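Metallo-beta-lactamase 1 (Acinetobacter baumannii, PDB 5MMD) probably hydrolyses the amide bond of beta-lactam antibiotics to give substituted beta-amino acids, as a periplasmic zinc-dependent class B enzyme that confers antibiotic resistance. Local coordinates at residues A[55-60]-A[87-92]. Residues are numbered along the deposited sequence; the frame is centred on the assembly and turned at random.
Sequences SDTEKL and IKWLNG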
loop_
_atom_site.group_PDB
_atom_site.type_symbol
_atom_site.label_atom_id
_atom_site.label_comp_id
_atom_site.label_asym_id
_atom_site.label_seq_id
_atom_site.Cartn_x
_atom_site.Cartn_y
_atom_site.Cartn_z
ATOM N N SER A 55 -1.600 15.107 9.501
ATOM C CA SER A 55 -2.751 15.158 10.399
ATOM C C SER A 55 -3.397 13.782 10.527
ATOM O O SER A 55 -3.623 13.295 11.637
ATOM C CB SER A 55 -3.796 16.161 9.901
ATOM O OG SER A 55 -4.924 16.179 10.782
ATOM N N ASP A 56 -3.718 13.166 9.391
ATOM C CA ASP A 56 -4.429 11.895 9.432
ATOM C C ASP A 56 -3.520 10.742 9.901
ATOM O O ASP A 56 -4.016 9.768 10.430
ATOM C CB ASP A 56 -5.052 11.578 8.070
ATOM C CG ASP A 56 -6.258 12.454 7.779
ATOM O OD1 ASP A 56 -7.011 12.761 8.717
ATOM O OD2 ASP A 56 -6.422 12.875 6.635
ATOM N N THR A 57 -2.212 10.859 9.719
ATOM C CA THR A 57 -1.284 9.860 10.236
ATOM C C THR A 57 -1.333 9.946 11.760
ATOM O O THR A 57 -1.510 8.934 12.420
ATOM C CB THR A 57 0.161 10.030 9.715
ATOM O OG1 THR A 57 0.177 9.812 8.302
ATOM C CG2 THR A 57 1.113 8.999 10.390
ATOM N N GLU A 58 -1.251 11.155 12.322
ATOM C CA GLU A 58 -1.430 11.299 13.772
ATOM C C GLU A 58 -2.776 10.745 14.223
ATOM O O GLU A 58 -2.844 10.084 15.273
ATOM C CB GLU A 58 -1.313 12.757 14.252
ATOM C CG GLU A 58 -1.572 12.866 15.776
ATOM C CD GLU A 58 -3.047 13.134 16.158
ATOM O OE1 GLU A 58 -3.822 13.580 15.279
ATOM O OE2 GLU A 58 -3.458 12.887 17.334
ATOM N N LYS A 59 -3.845 10.997 13.461
ATOM C CA LYS A 59 -5.158 10.497 13.854
ATOM C C LYS A 59 -5.195 8.978 13.891
ATOM O O LYS A 59 -5.907 8.393 14.729
ATOM C CB LYS A 59 -6.268 11.003 12.905
ATOM C CG LYS A 59 -6.550 12.469 13.029
ATOM C CD LYS A 59 -7.642 12.902 12.021
ATOM C CE LYS A 59 -8.157 14.296 12.309
ATOM N NZ LYS A 59 -7.146 15.353 12.041
ATOM N N LEU A 60 -4.461 8.349 12.980
ATOM C CA LEU A 60 -4.450 6.900 12.867
ATOM C C LEU A 60 -3.708 6.312 14.052
ATOM O O LEU A 60 -4.169 5.364 14.686
ATOM C CB LEU A 60 -3.820 6.468 11.542
ATOM C CG LEU A 60 -3.776 4.953 11.284
ATOM C CD1 LEU A 60 -5.150 4.307 11.141
ATOM C CD2 LEU A 60 -2.851 4.661 10.055
ATOM N N ILE A 87 5.441 9.502 6.855
ATOM C CA ILE A 87 6.751 8.992 7.267
ATOM C C ILE A 87 7.534 9.967 8.145
ATOM O O ILE A 87 8.076 9.551 9.168
ATOM C CB ILE A 87 7.614 8.605 6.092
ATOM C CG1 ILE A 87 7.033 7.343 5.466
ATOM C CG2 ILE A 87 9.079 8.380 6.601
ATOM C CD1 ILE A 87 7.721 6.826 4.289
ATOM N N LYS A 88 7.556 11.250 7.785
ATOM C CA LYS A 88 8.242 12.245 8.585
ATOM C C LYS A 88 7.682 12.334 9.994
ATOM O O LYS A 88 8.447 12.360 10.972
ATOM C CB LYS A 88 8.186 13.635 7.936
ATOM C CG LYS A 88 8.863 14.716 8.795
ATOM C CD LYS A 88 8.719 16.117 8.241
ATOM C CE LYS A 88 9.827 16.454 7.262
ATOM N NZ LYS A 88 9.759 17.885 6.846
ATOM N N TRP A 89 6.356 12.383 10.111
ATOM C CA TRP A 89 5.749 12.501 11.423
ATOM C C TRP A 89 6.087 11.249 12.253
ATOM O O TRP A 89 6.433 11.354 13.421
ATOM C CB TRP A 89 4.239 12.714 11.317
ATOM C CG TRP A 89 3.598 12.888 12.650
ATOM C CD1 TRP A 89 3.427 14.055 13.353
ATOM C CD2 TRP A 89 3.075 11.850 13.462
ATOM N NE1 TRP A 89 2.810 13.791 14.557
ATOM C CE2 TRP A 89 2.583 12.445 14.646
ATOM C CE3 TRP A 89 2.992 10.479 13.318
ATOM C CZ2 TRP A 89 2.014 11.705 15.673
ATOM C CZ3 TRP A 89 2.410 9.735 14.351
ATOM C CH2 TRP A 89 1.942 10.359 15.510
ATOM N N LEU A 90 6.056 10.084 11.628
ATOM C CA LEU A 90 6.277 8.835 12.341
ATOM C C LEU A 90 7.738 8.754 12.799
ATOM O O LEU A 90 8.027 8.350 13.929
ATOM C CB LEU A 90 5.937 7.659 11.447
ATOM C CG LEU A 90 4.475 7.384 11.087
ATOM C CD1 LEU A 90 4.410 6.331 9.976
ATOM C CD2 LEU A 90 3.715 6.942 12.310
ATOM N N ASN A 91 8.638 9.143 11.903
ATOM C CA ASN A 91 10.051 9.235 12.205
ATOM C C ASN A 91 10.287 10.099 13.424
ATOM O O ASN A 91 11.077 9.766 14.307
ATOM C CB ASN A 91 10.806 9.811 11.023
ATOM C CG ASN A 91 11.058 8.796 9.947
ATOM O OD1 ASN A 91 10.761 7.610 10.107
ATOM N ND2 ASN A 91 11.598 9.251 8.833
ATOM N N GLY A 92 9.603 11.238 13.444
ATOM C CA GLY A 92 9.686 12.157 14.559
ATOM C C GLY A 92 9.259 11.569 15.890
ATOM O O GLY A 92 9.701 12.034 16.936
#
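Trp89 lays one face of its indole against the flank of helix 54-66 at Glu58, an instance of how a broad aromatic can span two helices whose axes, over segments 55-60 and 87-92, come no closer than 9.4 Å. With CG anti to the backbone N (chi1 -178°), the ring reaches out from helix 87-92 towards its neighbour. Glu58 meets that face with its backbone CA and the aliphatic root of its side chain rather than with its charge. Its CA stands 4.0 Å from the centroid of the six-membered ring and close to the ring normal, a CH-pi contact, while CB lies 3.8 Å from Trp89 CZ2, displaced towards the rim. Beyond CG the chain bends (chi2 -91°) and leads the carboxylate away, its plane steeply inclined to the indole.

Thr57 fills the angle between Trp89 and Leu90. Its methyl CG2 approaches the indole obliquely, 3.8 Å from Trp89 CE3, and lies equally close to CG of Leu90, whose side chain runs across it at about a right angle. Leu90 CD2 in turn sits at the indole edge, in the ring plane. The polar branch of Thr57 is used elsewhere: OG1 hydrogen-bonds to the carbonyl O of Ser53, leaving the methyl for the apolar seam. Val61, further along helix 54-66, touches both Trp89 and Leu90.

The two helices thus meet through apolar carbons, the CA of Glu58 among them, with their axes crossing at -49° over these segments. The contact joins two of the helices flanking the seven-stranded sheet in the alpha-beta/beta-alpha sandwich of the metallo-beta-lactamase fold, with Thr57 about 10 Å, side chain to side chain, from the zinc ligand Asp82.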